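Local coordinates for nitrogenase molybdenum-iron protein beta chain (Clostridium pasteurianum, PDB 4WES) that forms, with the alpha chain, the molybdenum-iron component of nitrogenase, which reduces dinitrogen to ammonium, and shares the [8Fe-7S] cluster with that chain, at residues B[310-324]-B[331-345]. Sequence-based numbering, arbitrary orientation.
Sequences LQGKKVALLGDPDEI and IIELGAIPKYVVTGT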
loop_
_atom_site.group_PDB
_atom_site.type_symbol
_atom_site.label_atom_id
_atom_site.label_comp_id
_atom_site.label_asym_id
_atom_site.label_seq_id
_atom_site.Cartn_x
_atom_site.Cartn_y
_atom_site.Cartn_z
ATOM N N LEU B 310 12.736 9.741 4.367
ATOM C CA LEU B 310 13.714 8.918 3.674
ATOM C C LEU B 310 15.130 9.082 4.194
ATOM O O LEU B 310 15.922 8.144 4.155
ATOM C CB LEU B 310 13.661 9.216 2.164
ATOM C CG LEU B 310 12.333 8.883 1.498
ATOM C CD1 LEU B 310 12.198 9.550 0.152
ATOM C CD2 LEU B 310 12.200 7.383 1.342
ATOM N N GLN B 311 15.481 10.282 4.633
ATOM C CA GLN B 311 16.882 10.576 4.938
ATOM C C GLN B 311 17.377 9.661 6.057
ATOM O O GLN B 311 16.791 9.641 7.154
ATOM C CB GLN B 311 17.112 12.042 5.335
ATOM C CG GLN B 311 16.672 13.059 4.301
ATOM C CD GLN B 311 17.080 12.677 2.909
ATOM O OE1 GLN B 311 18.275 12.684 2.575
ATOM N NE2 GLN B 311 16.085 12.314 2.097
ATOM N N GLY B 312 18.490 8.982 5.799
ATOM C CA GLY B 312 19.125 8.171 6.814
ATOM C C GLY B 312 18.459 6.855 7.120
ATOM O O GLY B 312 18.919 6.121 8.011
ATOM N N LYS B 313 17.398 6.499 6.395
ATOM C CA LYS B 313 16.726 5.228 6.651
ATOM C C LYS B 313 17.635 4.079 6.265
ATOM O O LYS B 313 18.183 4.081 5.157
ATOM C CB LYS B 313 15.403 5.146 5.858
ATOM C CG LYS B 313 14.287 6.059 6.369
ATOM C CD LYS B 313 13.542 5.412 7.542
ATOM C CE LYS B 313 12.388 6.231 8.061
ATOM N NZ LYS B 313 12.856 7.465 8.645
ATOM N N LYS B 314 17.716 3.067 7.136
ATOM C CA LYS B 314 18.521 1.884 6.852
ATOM C C LYS B 314 17.670 0.842 6.157
ATOM O O LYS B 314 16.607 0.484 6.635
ATOM C CB LYS B 314 19.079 1.302 8.147
ATOM C CG LYS B 314 20.108 2.175 8.826
ATOM C CD LYS B 314 20.511 1.607 10.195
ATOM C CE LYS B 314 21.300 2.594 11.033
ATOM N NZ LYS B 314 21.474 2.037 12.418
ATOM N N VAL B 315 18.168 0.348 5.025
ATOM C CA VAL B 315 17.400 -0.555 4.175
ATOM C C VAL B 315 18.124 -1.895 4.027
ATOM O O VAL B 315 19.325 -1.940 3.753
ATOM C CB VAL B 315 17.152 0.060 2.782
ATOM C CG1 VAL B 315 16.195 -0.801 1.974
ATOM C CG2 VAL B 315 16.647 1.479 2.885
ATOM N N ALA B 316 17.375 -2.979 4.175
ATOM C CA ALA B 316 17.849 -4.324 3.800
ATOM C C ALA B 316 17.213 -4.694 2.482
ATOM O O ALA B 316 16.001 -4.544 2.318
ATOM C CB ALA B 316 17.458 -5.339 4.861
ATOM N N LEU B 317 18.031 -5.169 1.535
ATOM C CA LEU B 317 17.587 -5.520 0.191
ATOM C C LEU B 317 18.108 -6.885 -0.189
ATOM O O LEU B 317 19.294 -7.159 0.003
ATOM C CB LEU B 317 18.117 -4.522 -0.894
ATOM C CG LEU B 317 17.895 -3.065 -0.743
ATOM C CD1 LEU B 317 19.035 -2.423 -0.015
ATOM C CD2 LEU B 317 17.737 -2.515 -2.138
ATOM N N LEU B 318 17.236 -7.734 -0.728
ATOM C CA LEU B 318 17.652 -9.008 -1.281
ATOM C C LEU B 318 16.992 -9.194 -2.615
ATOM O O LEU B 318 15.790 -8.961 -2.751
ATOM C CB LEU B 318 17.229 -10.245 -0.441
ATOM C CG LEU B 318 17.747 -10.313 0.975
ATOM C CD1 LEU B 318 16.757 -9.675 1.929
ATOM C CD2 LEU B 318 18.060 -11.781 1.329
ATOM N N GLY B 319 17.735 -9.709 -3.593
ATOM C CA GLY B 319 17.146 -10.058 -4.882
ATOM C C GLY B 319 18.161 -10.339 -5.942
ATOM O O GLY B 319 19.277 -10.790 -5.655
ATOM N N ASP B 320 17.758 -10.119 -7.178
ATOM C CA ASP B 320 18.558 -10.478 -8.322
ATOM C C ASP B 320 19.532 -9.337 -8.641
ATOM O O ASP B 320 19.275 -8.163 -8.356
ATOM C CB ASP B 320 17.626 -10.795 -9.494
ATOM C CG ASP B 320 16.776 -11.991 -9.249
ATOM O OD1 ASP B 320 17.162 -12.858 -8.427
ATOM O OD2 ASP B 320 15.710 -12.123 -9.905
ATOM N N PRO B 321 20.697 -9.653 -9.246
ATOM C CA PRO B 321 21.775 -8.666 -9.201
ATOM C C PRO B 321 21.488 -7.398 -9.975
ATOM O O PRO B 321 21.787 -6.294 -9.495
ATOM C CB PRO B 321 22.994 -9.404 -9.776
ATOM C CG PRO B 321 22.663 -10.820 -9.799
ATOM C CD PRO B 321 21.168 -10.982 -9.654
ATOM N N ASP B 322 20.943 -7.502 -11.199
ATOM C CA ASP B 322 20.756 -6.294 -11.994
ATOM C C ASP B 322 19.808 -5.314 -11.289
ATOM O O ASP B 322 20.079 -4.117 -11.184
ATOM C CB ASP B 322 20.215 -6.614 -13.390
ATOM C CG ASP B 322 21.130 -7.522 -14.224
ATOM O OD1 ASP B 322 22.364 -7.331 -14.170
ATOM O OD2 ASP B 322 20.568 -8.407 -14.928
ATOM N N GLU B 323 18.668 -5.843 -10.842
ATOM C CA GLU B 323 17.653 -5.021 -10.191
ATOM C C GLU B 323 18.129 -4.456 -8.863
ATOM O O GLU B 323 17.830 -3.311 -8.522
ATOM C CB GLU B 323 16.347 -5.875 -9.972
ATOM C CG GLU B 323 16.489 -7.025 -8.954
ATOM C CD GLU B 323 15.282 -7.996 -8.729
ATOM O OE1 GLU B 323 14.311 -7.818 -9.550
ATOM O OE2 GLU B 323 15.291 -8.831 -7.646
ATOM N N ILE B 324 18.891 -5.248 -8.109
ATOM C CA ILE B 324 19.345 -4.789 -6.789
ATOM C C ILE B 324 20.502 -3.781 -6.900
ATOM O O ILE B 324 20.589 -2.870 -6.098
ATOM C CB ILE B 324 19.677 -5.982 -5.867
ATOM C CG1 ILE B 324 18.430 -6.809 -5.568
ATOM C CG2 ILE B 324 20.341 -5.520 -4.579
ATOM C CD1 ILE B 324 17.333 -6.064 -4.800
ATOM N N ILE B 331 18.162 3.908 -3.735
ATOM C CA ILE B 331 18.091 4.123 -2.288
ATOM C C ILE B 331 19.066 5.239 -1.841
ATOM O O ILE B 331 18.700 6.121 -1.074
ATOM C CB ILE B 331 18.344 2.782 -1.556
ATOM C CG1 ILE B 331 17.208 1.807 -1.785
ATOM C CG2 ILE B 331 18.627 3.006 -0.078
ATOM C CD1 ILE B 331 15.842 2.231 -1.361
ATOM N N ILE B 332 20.301 5.187 -2.354
ATOM C CA ILE B 332 21.254 6.236 -2.091
ATOM C C ILE B 332 20.757 7.594 -2.594
ATOM O O ILE B 332 20.841 8.624 -1.899
ATOM C CB ILE B 332 22.635 5.886 -2.661
ATOM C CG1 ILE B 332 23.207 4.652 -1.935
ATOM C CG2 ILE B 332 23.594 7.057 -2.543
ATOM C CD1 ILE B 332 24.462 4.107 -2.577
ATOM N N GLU B 333 20.201 7.616 -3.815
ATOM C CA GLU B 333 19.658 8.851 -4.387
ATOM C C GLU B 333 18.539 9.453 -3.557
ATOM O O GLU B 333 18.361 10.661 -3.565
ATOM C CB GLU B 333 19.185 8.581 -5.811
ATOM C CG GLU B 333 20.310 8.254 -6.780
ATOM C CD GLU B 333 19.874 7.780 -8.148
ATOM O OE1 GLU B 333 18.796 7.180 -8.273
ATOM O OE2 GLU B 333 20.647 8.002 -9.091
ATOM N N LEU B 334 17.781 8.587 -2.864
ATOM C CA LEU B 334 16.695 9.029 -1.992
ATOM C C LEU B 334 17.185 9.616 -0.669
ATOM O O LEU B 334 16.386 10.176 0.085
ATOM C CB LEU B 334 15.736 7.865 -1.707
ATOM C CG LEU B 334 14.926 7.429 -2.945
ATOM C CD1 LEU B 334 14.287 6.073 -2.727
ATOM C CD2 LEU B 334 13.885 8.460 -3.317
ATOM N N GLY B 335 18.479 9.455 -0.365
ATOM C CA GLY B 335 19.062 9.870 0.874
ATOM C C GLY B 335 19.077 8.797 1.930
ATOM O O GLY B 335 19.391 9.059 3.111
ATOM N N ALA B 336 18.691 7.573 1.550
ATOM C CA ALA B 336 18.629 6.429 2.470
ATOM C C ALA B 336 19.930 5.601 2.332
ATOM O O ALA B 336 20.809 5.889 1.516
ATOM C CB ALA B 336 17.377 5.608 2.201
ATOM N N ILE B 337 20.009 4.528 3.112
ATOM C CA ILE B 337 21.220 3.752 3.257
ATOM C C ILE B 337 20.975 2.294 2.898
ATOM O O ILE B 337 20.220 1.619 3.593
ATOM C CB ILE B 337 21.744 3.824 4.720
ATOM C CG1 ILE B 337 22.085 5.257 5.099
ATOM C CG2 ILE B 337 22.947 2.918 4.924
ATOM C CD1 ILE B 337 22.247 5.484 6.586
ATOM N N PRO B 338 21.654 1.771 1.867
ATOM C CA PRO B 338 21.652 0.322 1.657
ATOM C C PRO B 338 22.540 -0.296 2.711
ATOM O O PRO B 338 23.773 -0.211 2.625
ATOM C CB PRO B 338 22.214 0.159 0.227
ATOM C CG PRO B 338 22.221 1.538 -0.380
ATOM C CD PRO B 338 22.407 2.462 0.809
ATOM N N LYS B 339 21.909 -0.848 3.740
ATOM C CA LYS B 339 22.590 -1.341 4.929
ATOM C C LYS B 339 23.024 -2.786 4.751
ATOM O O LYS B 339 24.160 -3.134 5.069
ATOM C CB LYS B 339 21.674 -1.161 6.129
ATOM C CG LYS B 339 22.212 -1.713 7.422
ATOM C CD LYS B 339 23.486 -1.050 7.827
ATOM C CE LYS B 339 23.826 -1.471 9.249
ATOM N NZ LYS B 339 25.027 -0.727 9.677
ATOM N N TYR B 340 22.099 -3.619 4.295
ATOM C CA TYR B 340 22.353 -5.054 4.034
ATOM C C TYR B 340 21.896 -5.282 2.616
ATOM O O TYR B 340 20.759 -4.992 2.288
ATOM C CB TYR B 340 21.592 -5.966 4.988
ATOM C CG TYR B 340 21.866 -5.709 6.450
ATOM C CD1 TYR B 340 23.158 -5.493 6.931
ATOM C CD2 TYR B 340 20.838 -5.650 7.381
ATOM C CE1 TYR B 340 23.394 -5.223 8.260
ATOM C CE2 TYR B 340 21.076 -5.403 8.721
ATOM C CZ TYR B 340 22.365 -5.200 9.145
ATOM O OH TYR B 340 22.636 -4.915 10.468
ATOM N N VAL B 341 22.781 -5.805 1.769
ATOM C CA VAL B 341 22.527 -5.894 0.322
ATOM C C VAL B 341 22.996 -7.272 -0.138
ATOM O O VAL B 341 24.199 -7.542 -0.126
ATOM C CB VAL B 341 23.227 -4.779 -0.458
ATOM C CG1 VAL B 341 22.680 -4.742 -1.871
ATOM C CG2 VAL B 341 23.064 -3.418 0.195
ATOM N N VAL B 342 22.052 -8.120 -0.555
ATOM C CA VAL B 342 22.347 -9.514 -0.847
ATOM C C VAL B 342 21.737 -9.985 -2.139
ATOM O O VAL B 342 20.581 -9.668 -2.445
ATOM C CB VAL B 342 21.870 -10.408 0.325
ATOM C CG1 VAL B 342 21.953 -11.889 -0.005
ATOM C CG2 VAL B 342 22.693 -10.101 1.558
ATOM N N THR B 343 22.506 -10.777 -2.889
ATOM C CA THR B 343 21.940 -11.574 -3.963
ATOM C C THR B 343 22.358 -13.025 -3.788
ATOM O O THR B 343 23.480 -13.283 -3.323
ATOM C CB THR B 343 22.370 -11.062 -5.354
ATOM O OG1 THR B 343 21.711 -11.853 -6.364
ATOM C CG2 THR B 343 23.834 -11.123 -5.598
ATOM N N GLY B 344 21.502 -13.941 -4.204
ATOM C CA GLY B 344 21.886 -15.337 -4.289
ATOM C C GLY B 344 22.618 -15.709 -5.556
ATOM O O GLY B 344 23.172 -16.797 -5.654
ATOM N N THR B 345 22.603 -14.827 -6.551
ATOM C CA THR B 345 23.219 -15.133 -7.844
ATOM C C THR B 345 24.725 -14.867 -7.743
ATOM O O THR B 345 25.142 -13.800 -7.326
ATOM C CB THR B 345 22.596 -14.271 -8.931
ATOM O OG1 THR B 345 21.213 -14.641 -9.097
ATOM C CG2 THR B 345 23.273 -14.477 -10.254
HETATM O O HOH W 1 19.380 -13.913 -7.220
#
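Val315 and Leu317 bond through their backbones to Ile337, Lys339, Tyr340 and Val342, pairing the two parallel strands of a beta-alpha-beta unit. Helix 321-333 is the crossover. The ladder starts with Ile337 N to Lys313 O and Val315 N to Ile337 O. A beta bulge shifts the register by one between Val315 and Ala316. There Val315 O takes two donors, Lys339 N at 2.8 Å and Tyr340 N at 3.3 Å. Lys314 and Lys339 both form salt bridges with Glu384, which probably offsets their like charges. Beyond the bulge, Leu317 N gives to Tyr340 O, Leu317 O receives Val342 N, and Gly319 N gives to Val342 O. On the helix side, Val315 CG2 meets Ile331 CG2 tip to tip at 3.9 Å. At chi1 -172° this branch lies anti to the carbonyl carbon.

At one end, Gly335, with positive phi, follows the helix in a Schellman motif, and its O accepts Gly312 N. The Gln311 chain bends at chi2 (-44°) and brings NE2 to Leu334 O at 3.0 Å, in a bent bond.

At the other end, a water bridges Asp320 OD1, Thr343 OG1 and Thr345 OG1. Asp320 OD2 bonds His146, and Thr345 OG1 also bonds Ser145. Thr343 OG1 accepts Thr345 N in an ST turn and donates to Gly319 O at 2.7 Å, in the carbonyl plane.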